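Local coordinates for DUF5348 domain-containing protein (Ruminococcus gnavus, PDB 3NRL) that is of unknown function, a small all-beta protein of the DUF5348 family whose chain forms one antiparallel sheet and assembles as two copies, at residues F37-K42 / D67-R72; G29-G34 / V48-G53; V44-R49 / V59-S64. One frame throughout, in Å; residues are numbered along the deposited sequence.

Contact 1: residues F37-K42 / D67-R72; sequences FDVKVK and DGLRVR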
loop_
_atom_site.group_PDB
_atom_site.type_symbol
_atom_site.label_atom_id
_atom_site.label_comp_id
_atom_site.label_asym_id
_atom_site.label_seq_id
_atom_site.Cartn_x
_atom_site.Cartn_y
_atom_site.Cartn_z
ATOM N N PHE A 37 2.580 -2.093 -15.614
ATOM C CA PHE A 37 1.269 -2.249 -14.989
ATOM C C PHE A 37 0.576 -0.882 -15.006
ATOM O O PHE A 37 1.200 0.111 -15.375
ATOM C CB PHE A 37 1.427 -2.766 -13.553
ATOM C CG PHE A 37 2.321 -1.914 -12.687
ATOM C CD1 PHE A 37 1.829 -0.772 -12.056
ATOM C CD2 PHE A 37 3.656 -2.262 -12.496
ATOM C CE1 PHE A 37 2.656 0.011 -11.246
ATOM C CE2 PHE A 37 4.493 -1.489 -11.690
ATOM C CZ PHE A 37 3.991 -0.349 -11.063
ATOM N N ASP A 38 -0.704 -0.830 -14.636
ATOM C CA ASP A 38 -1.431 0.443 -14.618
ATOM C C ASP A 38 -1.582 0.957 -13.193
ATOM O O ASP A 38 -1.667 0.174 -12.252
ATOM C CB ASP A 38 -2.848 0.316 -15.199
ATOM C CG ASP A 38 -2.867 -0.080 -16.665
ATOM O OD1 ASP A 38 -2.088 0.484 -17.457
ATOM O OD2 ASP A 38 -3.693 -0.944 -17.027
ATOM N N VAL A 39 -1.627 2.279 -13.055
ATOM C CA VAL A 39 -1.823 2.916 -11.762
ATOM C C VAL A 39 -3.172 3.616 -11.828
ATOM O O VAL A 39 -3.484 4.300 -12.806
ATOM C CB VAL A 39 -0.764 3.998 -11.453
ATOM C CG1 VAL A 39 -1.171 4.756 -10.173
ATOM C CG2 VAL A 39 0.611 3.366 -11.273
ATOM N N LYS A 40 -3.969 3.442 -10.784
ATOM C CA LYS A 40 -5.278 4.062 -10.726
ATOM C C LYS A 40 -5.123 5.533 -10.346
ATOM O O LYS A 40 -4.486 5.867 -9.342
ATOM C CB LYS A 40 -6.144 3.343 -9.690
ATOM C CG LYS A 40 -7.576 3.842 -9.598
ATOM C CD LYS A 40 -8.369 3.464 -10.833
ATOM C CE LYS A 40 -9.829 3.882 -10.693
ATOM N NZ LYS A 40 -10.472 3.285 -9.488
ATOM N N VAL A 41 -5.681 6.407 -11.175
ATOM C CA VAL A 41 -5.645 7.840 -10.932
ATOM C C VAL A 41 -7.084 8.285 -11.090
ATOM O O VAL A 41 -7.605 8.378 -12.208
ATOM C CB VAL A 41 -4.761 8.571 -11.948
ATOM C CG1 VAL A 41 -4.780 10.068 -11.665
ATOM C CG2 VAL A 41 -3.344 8.031 -11.874
ATOM N N LYS A 42 -7.723 8.542 -9.955
ATOM C CA LYS A 42 -9.123 8.932 -9.919
ATOM C C LYS A 42 -9.943 7.823 -10.578
ATOM O O LYS A 42 -10.090 6.746 -10.006
ATOM C CB LYS A 42 -9.342 10.276 -10.624
ATOM C CG LYS A 42 -10.697 10.899 -10.314
ATOM C CD LYS A 42 -10.834 12.292 -10.913
ATOM C CE LYS A 42 -12.196 12.898 -10.588
ATOM N NZ LYS A 42 -12.340 14.280 -11.135
ATOM N N ASP A 67 4.497 4.327 -2.700
ATOM C CA ASP A 67 3.789 3.650 -1.619
ATOM C C ASP A 67 2.280 3.833 -1.557
ATOM O O ASP A 67 1.781 4.952 -1.497
ATOM C CB ASP A 67 4.399 4.077 -0.289
ATOM C CG ASP A 67 5.904 4.192 -0.365
ATOM O OD1 ASP A 67 6.588 3.146 -0.333
ATOM O OD2 ASP A 67 6.398 5.335 -0.476
ATOM N N GLY A 68 1.563 2.714 -1.557
ATOM C CA GLY A 68 0.119 2.755 -1.447
ATOM C C GLY A 68 -0.694 2.967 -2.704
ATOM O O GLY A 68 -1.915 3.034 -2.635
ATOM N N LEU A 69 -0.042 3.080 -3.855
ATOM C CA LEU A 69 -0.783 3.284 -5.095
ATOM C C LEU A 69 -1.626 2.054 -5.416
ATOM O O LEU A 69 -1.243 0.930 -5.091
ATOM C CB LEU A 69 0.182 3.531 -6.254
ATOM C CG LEU A 69 0.981 4.833 -6.277
ATOM C CD1 LEU A 69 2.000 4.785 -7.408
ATOM C CD2 LEU A 69 0.032 6.019 -6.470
ATOM N N ARG A 70 -2.782 2.265 -6.040
ATOM C CA ARG A 70 -3.618 1.139 -6.439
ATOM C C ARG A 70 -3.167 0.805 -7.845
ATOM O O ARG A 70 -3.066 1.691 -8.696
ATOM C CB ARG A 70 -5.104 1.515 -6.412
ATOM C CG ARG A 70 -5.772 1.130 -5.100
ATOM C CD ARG A 70 -7.005 1.962 -4.802
ATOM N NE ARG A 70 -7.668 1.509 -3.581
ATOM C CZ ARG A 70 -8.507 2.246 -2.859
ATOM N NH1 ARG A 70 -8.794 3.490 -3.228
ATOM N NH2 ARG A 70 -9.063 1.737 -1.770
ATOM N N VAL A 71 -2.864 -0.466 -8.078
ATOM C CA VAL A 71 -2.391 -0.896 -9.377
ATOM C C VAL A 71 -3.213 -2.043 -9.956
ATOM O O VAL A 71 -4.011 -2.677 -9.261
ATOM C CB VAL A 71 -0.906 -1.327 -9.312
ATOM C CG1 VAL A 71 -0.057 -0.177 -8.793
ATOM C CG2 VAL A 71 -0.751 -2.546 -8.423
ATOM N N ARG A 72 -2.989 -2.294 -11.238
ATOM C CA ARG A 72 -3.682 -3.336 -11.977
ATOM C C ARG A 72 -2.733 -3.932 -13.016
ATOM O O ARG A 72 -1.941 -3.211 -13.635
ATOM C CB ARG A 72 -4.903 -2.739 -12.683
ATOM C CG ARG A 72 -5.302 -3.459 -13.956
ATOM C CD ARG A 72 -5.496 -2.478 -15.105
ATOM N NE ARG A 72 -6.903 -2.233 -15.396
ATOM C CZ ARG A 72 -7.340 -1.548 -16.447
ATOM N NH1 ARG A 72 -6.480 -1.026 -17.314
ATOM N NH2 ARG A 72 -8.643 -1.398 -16.644
HETATM O O HOH W 1 -3.008 -3.943 -16.666
HETATM O O HOH W 2 -3.537 4.766 -7.032
#
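An antiparallel strand pair in the middle of the sheet, 37-41 beside 70-72, brings Asp-38 opposite Arg-72 and Val-39 opposite Val-71. The first is a hydrogen-bonded pair: Asp-38 N donates to Arg-72 O at 2.9 Å, and Arg-72 N returns a bond to Asp-38 O. Two residues on, Lys-40 N meets Arg-70 O in a nearly straight bond (N-H...O 175°). A water takes over where the strands part, donating to Lys-40 O and accepting from Arg-70 N.

The two faces differ in chemistry. On one, Phe-37 CE1 lies 3.7 Å from Val-71 CG1, the two side chains meeting obliquely. Next to this pair, Val-39 CG1 meets Leu-69 CD2 at 4.1 Å, and Leu-58 packs on both Phe-37 and Leu-69.

On the other face Asp-38 and Arg-72 run side by side and form a salt bridge. Bends at chi2 and chi3 of Arg-72 bring its NH1 to Asp-38 OD2, and the guanidinium also makes a cation-pi contact with Trp-45. An alanine in place of Arg-72 would probably leave the Asp-38 carboxylate without its cationic mate and Trp-45 without its cation.

Carboxylate and guanidinium planes stand 61° apart. Arg-72 NH1 reaches Asp-38 OD2 at 2.8 Å, with the oxygen lying in the guanidinium plane but the donor coming from above the carboxylate.

Contact 2: residues G29-G34 / V48-G53; sequences GGLHCG and VRIEMG. With SO4 (sulfate ion), chain C.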
loop_
_atom_site.group_PDB
_atom_site.type_symbol
_atom_site.label_atom_id
_atom_site.label_comp_id
_atom_site.label_asym_id
_atom_site.label_seq_id
_atom_site.Cartn_x
_atom_site.Cartn_y
_atom_site.Cartn_z
ATOM N N GLY A 29 5.116 -11.124 -5.470
ATOM C CA GLY A 29 6.409 -11.753 -5.258
ATOM C C GLY A 29 7.603 -10.845 -5.472
ATOM O O GLY A 29 8.741 -11.235 -5.206
ATOM N N GLY A 30 7.354 -9.632 -5.952
ATOM C CA GLY A 30 8.442 -8.702 -6.181
ATOM C C GLY A 30 8.552 -8.247 -7.621
ATOM O O GLY A 30 8.694 -9.061 -8.532
ATOM N N LEU A 31 8.485 -6.934 -7.818
ATOM C CA LEU A 31 8.586 -6.330 -9.141
ATOM C C LEU A 31 10.044 -6.142 -9.553
ATOM O O LEU A 31 10.865 -5.698 -8.758
ATOM C CB LEU A 31 7.896 -4.969 -9.141
ATOM C CG LEU A 31 6.390 -4.976 -8.884
ATOM C CD1 LEU A 31 5.904 -3.545 -8.665
ATOM C CD2 LEU A 31 5.679 -5.606 -10.059
ATOM N N HIS A 32 10.356 -6.472 -10.800
ATOM C CA HIS A 32 11.715 -6.322 -11.312
ATOM C C HIS A 32 11.747 -5.149 -12.284
ATOM O O HIS A 32 10.714 -4.791 -12.859
ATOM C CB HIS A 32 12.145 -7.600 -12.030
ATOM C CG HIS A 32 12.068 -8.825 -11.175
ATOM N ND1 HIS A 32 12.763 -8.951 -9.992
ATOM C CD2 HIS A 32 11.372 -9.977 -11.329
ATOM C CE1 HIS A 32 12.496 -10.127 -9.451
ATOM N NE2 HIS A 32 11.656 -10.768 -10.242
ATOM N N CYS A 33 12.920 -4.547 -12.468
ATOM C CA CYS A 33 13.038 -3.421 -13.389
ATOM C C CYS A 33 12.399 -3.758 -14.728
ATOM O O CYS A 33 12.533 -4.874 -15.224
ATOM C CB CYS A 33 14.507 -3.047 -13.608
ATOM S SG CYS A 33 15.289 -2.233 -12.204
ATOM N N GLY A 34 11.686 -2.794 -15.297
ATOM C CA GLY A 34 11.050 -3.013 -16.582
ATOM C C GLY A 34 9.621 -3.528 -16.555
ATOM O O GLY A 34 8.924 -3.453 -17.567
ATOM N N VAL A 48 2.238 2.521 -16.672
ATOM C CA VAL A 48 3.553 2.901 -16.177
ATOM C C VAL A 48 4.514 1.730 -16.264
ATOM O O VAL A 48 4.116 0.596 -16.540
ATOM C CB VAL A 48 3.501 3.359 -14.697
ATOM C CG1 VAL A 48 2.528 4.509 -14.533
ATOM C CG2 VAL A 48 3.083 2.194 -13.805
ATOM N N ARG A 49 5.786 2.019 -16.021
ATOM C CA ARG A 49 6.827 1.003 -16.030
ATOM C C ARG A 49 7.674 1.332 -14.812
ATOM O O ARG A 49 7.998 2.496 -14.586
ATOM C CB ARG A 49 7.670 1.109 -17.312
ATOM C CG ARG A 49 8.663 -0.034 -17.505
ATOM C CD ARG A 49 9.366 0.020 -18.869
ATOM N NE ARG A 49 10.321 1.121 -18.980
ATOM C CZ ARG A 49 10.147 2.190 -19.752
ATOM N NH1 ARG A 49 9.054 2.314 -20.494
ATOM N NH2 ARG A 49 11.063 3.144 -19.777
ATOM N N ILE A 50 8.006 0.332 -14.003
ATOM C CA ILE A 50 8.824 0.615 -12.833
ATOM C C ILE A 50 10.287 0.404 -13.193
ATOM O O ILE A 50 10.636 -0.558 -13.872
ATOM C CB ILE A 50 8.434 -0.263 -11.620
ATOM C CG1 ILE A 50 9.193 0.216 -10.381
ATOM C CG2 ILE A 50 8.735 -1.731 -11.899
ATOM C CD1 ILE A 50 8.626 -0.307 -9.079
ATOM N N GLU A 51 11.135 1.326 -12.751
ATOM C CA GLU A 51 12.561 1.259 -13.044
ATOM C C GLU A 51 13.371 1.607 -11.807
ATOM O O GLU A 51 12.827 2.063 -10.802
ATOM C CB GLU A 51 12.917 2.240 -14.167
ATOM C CG GLU A 51 12.260 1.950 -15.504
ATOM C CD GLU A 51 12.805 0.701 -16.182
ATOM O OE1 GLU A 51 13.741 0.069 -15.642
ATOM O OE2 GLU A 51 12.290 0.355 -17.266
HETATM N N MSE A 52 14.680 1.396 -11.899
HETATM C CA MSE A 52 15.585 1.684 -10.794
HETATM C C MSE A 52 16.708 2.622 -11.211
HETATM O O MSE A 52 17.468 2.326 -12.135
HETATM C CB MSE A 52 16.197 0.386 -10.262
HETATM C CG MSE A 52 17.317 0.593 -9.257
HETATM SE SE MSE A 52 16.730 1.174 -7.659
HETATM C CE MSE A 52 16.537 -0.369 -6.849
ATOM N N GLY A 53 16.795 3.760 -10.534
ATOM C CA GLY A 53 17.856 4.716 -10.801
ATOM C C GLY A 53 18.644 4.740 -9.509
ATOM O O GLY A 53 19.332 3.774 -9.187
HETATM S S SO4 C . 16.273 -6.138 -11.250
HETATM O O1 SO4 C . 15.008 -5.619 -10.706
HETATM O O2 SO4 C . 16.982 -6.899 -10.209
HETATM O O3 SO4 C . 15.989 -7.018 -12.401
HETATM O O4 SO4 C . 17.116 -5.010 -11.687
#
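This is a loop-on-strand contact at the far end of the long strand 44-52, made by the turn between strands 26-27 and 36-41; the two touching parts run about 100° apart, end to end. A single backbone hydrogen bond joins the two, Gly-34 N to Ile-50 O at 2.9 Å, with the donor nearly in line with the C=O (174°). At the backbone angles of Gly-34 a CB would be jammed against the preceding carbonyl oxygen.

Apolar contacts accompany that bond, at Ile-50 itself and farther along at Met-52. Ile-50 CD1 faces Leu-31 CD1 at 4.3 Å, with Phe-37 packing against both residues, while the CG2 branch of Ile-50 approaches His-32 O. Toward the strand's end, Cys-33 SG sits 3.4 Å from CB of Met-52, a selenomethionine.

The methylene CG of Arg-49 lies 3.4 Å from Gly-34 O. The Arg-49 chain then bends at chi3 (71°), turning NE toward Glu-51 OE2 in a 2.7 Å salt bridge that uses the anti lone pair of that oxygen and lies in the guanidinium plane. A sulfate, probably from the crystallisation liquor, accepts a bond from Cys-33 N through O1 at 2.9 Å and another from Arg-17 NH2. The chemistry implies a mixed junction: its buried part, Leu-31 against Ile-50, is apolar, while the exposed part combines the Cys-33/Met-52 touch with a site where an anion can rest on a backbone N-H and an arginine.

Contact 3: residues V44-R49 / V59-S64; sequences VWVPVR and VGLNVS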
loop_
_atom_site.group_PDB
_atom_site.type_symbol
_atom_site.label_atom_id
_atom_site.label_comp_id
_atom_site.label_asym_id
_atom_site.label_seq_id
_atom_site.Cartn_x
_atom_site.Cartn_y
_atom_site.Cartn_z
ATOM N N VAL A 44 -9.275 6.802 -13.844
ATOM C CA VAL A 44 -8.515 6.316 -14.986
ATOM C C VAL A 44 -7.313 5.466 -14.609
ATOM O O VAL A 44 -6.736 5.632 -13.537
ATOM C CB VAL A 44 -8.020 7.500 -15.839
ATOM C CG1 VAL A 44 -7.203 7.001 -17.004
ATOM C CG2 VAL A 44 -9.215 8.311 -16.332
ATOM N N TRP A 45 -6.946 4.555 -15.507
ATOM C CA TRP A 45 -5.792 3.696 -15.306
ATOM C C TRP A 45 -4.679 4.230 -16.200
ATOM O O TRP A 45 -4.847 4.328 -17.417
ATOM C CB TRP A 45 -6.116 2.249 -15.683
ATOM C CG TRP A 45 -7.074 1.586 -14.751
ATOM C CD1 TRP A 45 -8.414 1.397 -14.943
ATOM C CD2 TRP A 45 -6.766 1.006 -13.478
ATOM N NE1 TRP A 45 -8.959 0.726 -13.868
ATOM C CE2 TRP A 45 -7.968 0.471 -12.956
ATOM C CE3 TRP A 45 -5.588 0.879 -12.729
ATOM C CZ2 TRP A 45 -8.025 -0.177 -11.715
ATOM C CZ3 TRP A 45 -5.645 0.236 -11.496
ATOM C CH2 TRP A 45 -6.856 -0.287 -11.005
ATOM N N VAL A 46 -3.548 4.578 -15.589
ATOM C CA VAL A 46 -2.405 5.125 -16.313
ATOM C C VAL A 46 -1.303 4.081 -16.461
ATOM O O VAL A 46 -0.844 3.514 -15.472
ATOM C CB VAL A 46 -1.815 6.344 -15.558
ATOM C CG1 VAL A 46 -0.679 6.964 -16.364
ATOM C CG2 VAL A 46 -2.910 7.367 -15.277
ATOM N N PRO A 47 -0.860 3.818 -17.703
ATOM C CA PRO A 47 0.198 2.832 -17.941
ATOM C C PRO A 47 1.559 3.332 -17.469
ATOM O O PRO A 47 1.984 4.436 -17.814
ATOM C CB PRO A 47 0.153 2.637 -19.456
ATOM C CG PRO A 47 -0.240 3.992 -19.944
ATOM C CD PRO A 47 -1.355 4.370 -18.977
ATOM N N VAL A 48 2.238 2.521 -16.672
ATOM C CA VAL A 48 3.553 2.901 -16.177
ATOM C C VAL A 48 4.514 1.730 -16.264
ATOM O O VAL A 48 4.116 0.596 -16.540
ATOM C CB VAL A 48 3.501 3.359 -14.697
ATOM C CG1 VAL A 48 2.528 4.509 -14.533
ATOM C CG2 VAL A 48 3.083 2.194 -13.805
ATOM N N ARG A 49 5.786 2.019 -16.021
ATOM C CA ARG A 49 6.827 1.003 -16.030
ATOM C C ARG A 49 7.674 1.332 -14.812
ATOM O O ARG A 49 7.998 2.496 -14.586
ATOM C CB ARG A 49 7.670 1.109 -17.312
ATOM C CG ARG A 49 8.663 -0.034 -17.505
ATOM C CD ARG A 49 9.366 0.020 -18.869
ATOM N NE ARG A 49 10.321 1.121 -18.980
ATOM C CZ ARG A 49 10.147 2.190 -19.752
ATOM N NH1 ARG A 49 9.054 2.314 -20.494
ATOM N NH2 ARG A 49 11.063 3.144 -19.777
ATOM N N VAL A 59 7.936 5.312 -14.643
ATOM C CA VAL A 59 7.992 6.026 -15.902
ATOM C C VAL A 59 6.535 6.047 -16.359
ATOM O O VAL A 59 5.867 5.014 -16.340
ATOM C CB VAL A 59 8.825 5.269 -16.966
ATOM C CG1 VAL A 59 8.639 5.920 -18.335
ATOM C CG2 VAL A 59 10.299 5.266 -16.574
ATOM N N GLY A 60 6.038 7.219 -16.735
ATOM C CA GLY A 60 4.670 7.314 -17.204
ATOM C C GLY A 60 3.717 8.072 -16.308
ATOM O O GLY A 60 2.595 8.375 -16.709
ATOM N N LEU A 61 4.161 8.388 -15.098
ATOM C CA LEU A 61 3.318 9.105 -14.160
ATOM C C LEU A 61 4.159 9.775 -13.084
ATOM O O LEU A 61 5.033 9.151 -12.485
ATOM C CB LEU A 61 2.320 8.131 -13.518
ATOM C CG LEU A 61 1.318 8.659 -12.488
ATOM C CD1 LEU A 61 0.395 9.694 -13.113
ATOM C CD2 LEU A 61 0.509 7.489 -11.947
ATOM N N ASN A 62 3.898 11.054 -12.847
ATOM C CA ASN A 62 4.628 11.779 -11.823
ATOM C C ASN A 62 3.883 11.635 -10.496
ATOM O O ASN A 62 2.734 12.064 -10.364
ATOM C CB ASN A 62 4.751 13.255 -12.208
ATOM C CG ASN A 62 5.719 13.481 -13.357
ATOM O OD1 ASN A 62 5.556 14.409 -14.148
ATOM N ND2 ASN A 62 6.743 12.637 -13.448
ATOM N N VAL A 63 4.537 10.997 -9.529
ATOM C CA VAL A 63 3.954 10.803 -8.205
ATOM C C VAL A 63 4.974 11.174 -7.129
ATOM O O VAL A 63 6.181 11.088 -7.353
ATOM C CB VAL A 63 3.522 9.339 -7.990
ATOM C CG1 VAL A 63 2.380 8.986 -8.921
ATOM C CG2 VAL A 63 4.700 8.417 -8.231
ATOM N N SER A 64 4.486 11.584 -5.961
ATOM C CA SER A 64 5.365 11.967 -4.857
ATOM C C SER A 64 6.126 10.755 -4.337
ATOM O O SER A 64 7.283 10.861 -3.921
ATOM C CB SER A 64 4.543 12.578 -3.719
ATOM O OG SER A 64 3.622 11.634 -3.199
HETATM O O HOH W 3 1.470 7.045 -18.796
#
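Backbone hydrogen bonding between Arg-49 and Val-59 defines this edge of the antiparallel sheet, where strand 44-52 meets the end of strand 56-59. The two residues form a hydrogen-bonded pair: Val-59 N donates to Arg-49 O at 2.8 Å with an N-H...O angle of 176°, and Arg-49 N donates to Val-59 O at 3.0 Å along a more bent path. Val-59 O has a further neighbour in Val-48 CA, 3.1 Å away in a CA-H...O contact.

The chain leaves the pairing at Gly-60, whose positive phi (112°) turns it off the strand. A side chain there would collide with Pro-47 O, as well as with the carbonyl oxygen of the residue before, so the close passage of the backbones depends on glycine. A water bridges the two segments, donating to both Pro-47 O and Gly-60 O.

Apolar packing follows on the face that carries Val-46 and Val-48. Val-48 CG1, anti to its own carbonyl carbon (chi1 -57°), lies 3.8 Å from Leu-61 CB. Val-46 CG1 also touches the same CB, at 4.3 Å, and closes on Gly-60 O at 3.6 Å.

On the other face, Arg-49 and Val-59 lie side by side and point the same way. Val-59 CB sits over one guanidinium face, offset toward the rim, and Val-59 CG2 is 3.9 Å from Arg-49 NH2, while the polar end of the arginine is engaged by Glu-51.

Strand 44-52 has strand 36-41 along its other edge, bonded through Val-39 to Val-46 and Phe-37 to Val-48, while farther along the loop Ser-64 OG hydrogen-bonds to Glu-25 OE1 of the second subunit.

All three contacts belong to one antiparallel sheet in which strands 70-72, 36-41, 44-52 and 56-59 are successive neighbours. Contact 1 joins the first two of these and contact 3 the last two, their centres about 8 Å apart; contact 2 adds the loop 29-34 to strand 44-52, with its centre about 14 Å from that of contact 1 and 12 Å from that of contact 3. Contacts 2 and 3 share Val-48 and Arg-49. Along the chain, contact 3 falls wholly between the two segments of contact 1, whereas the segments of contacts 1 and 2 alternate. Packing of Val-39 CG2 on Val-48 CG2, 3.7 Å apart, ties contact 1 to the strand that the other two share.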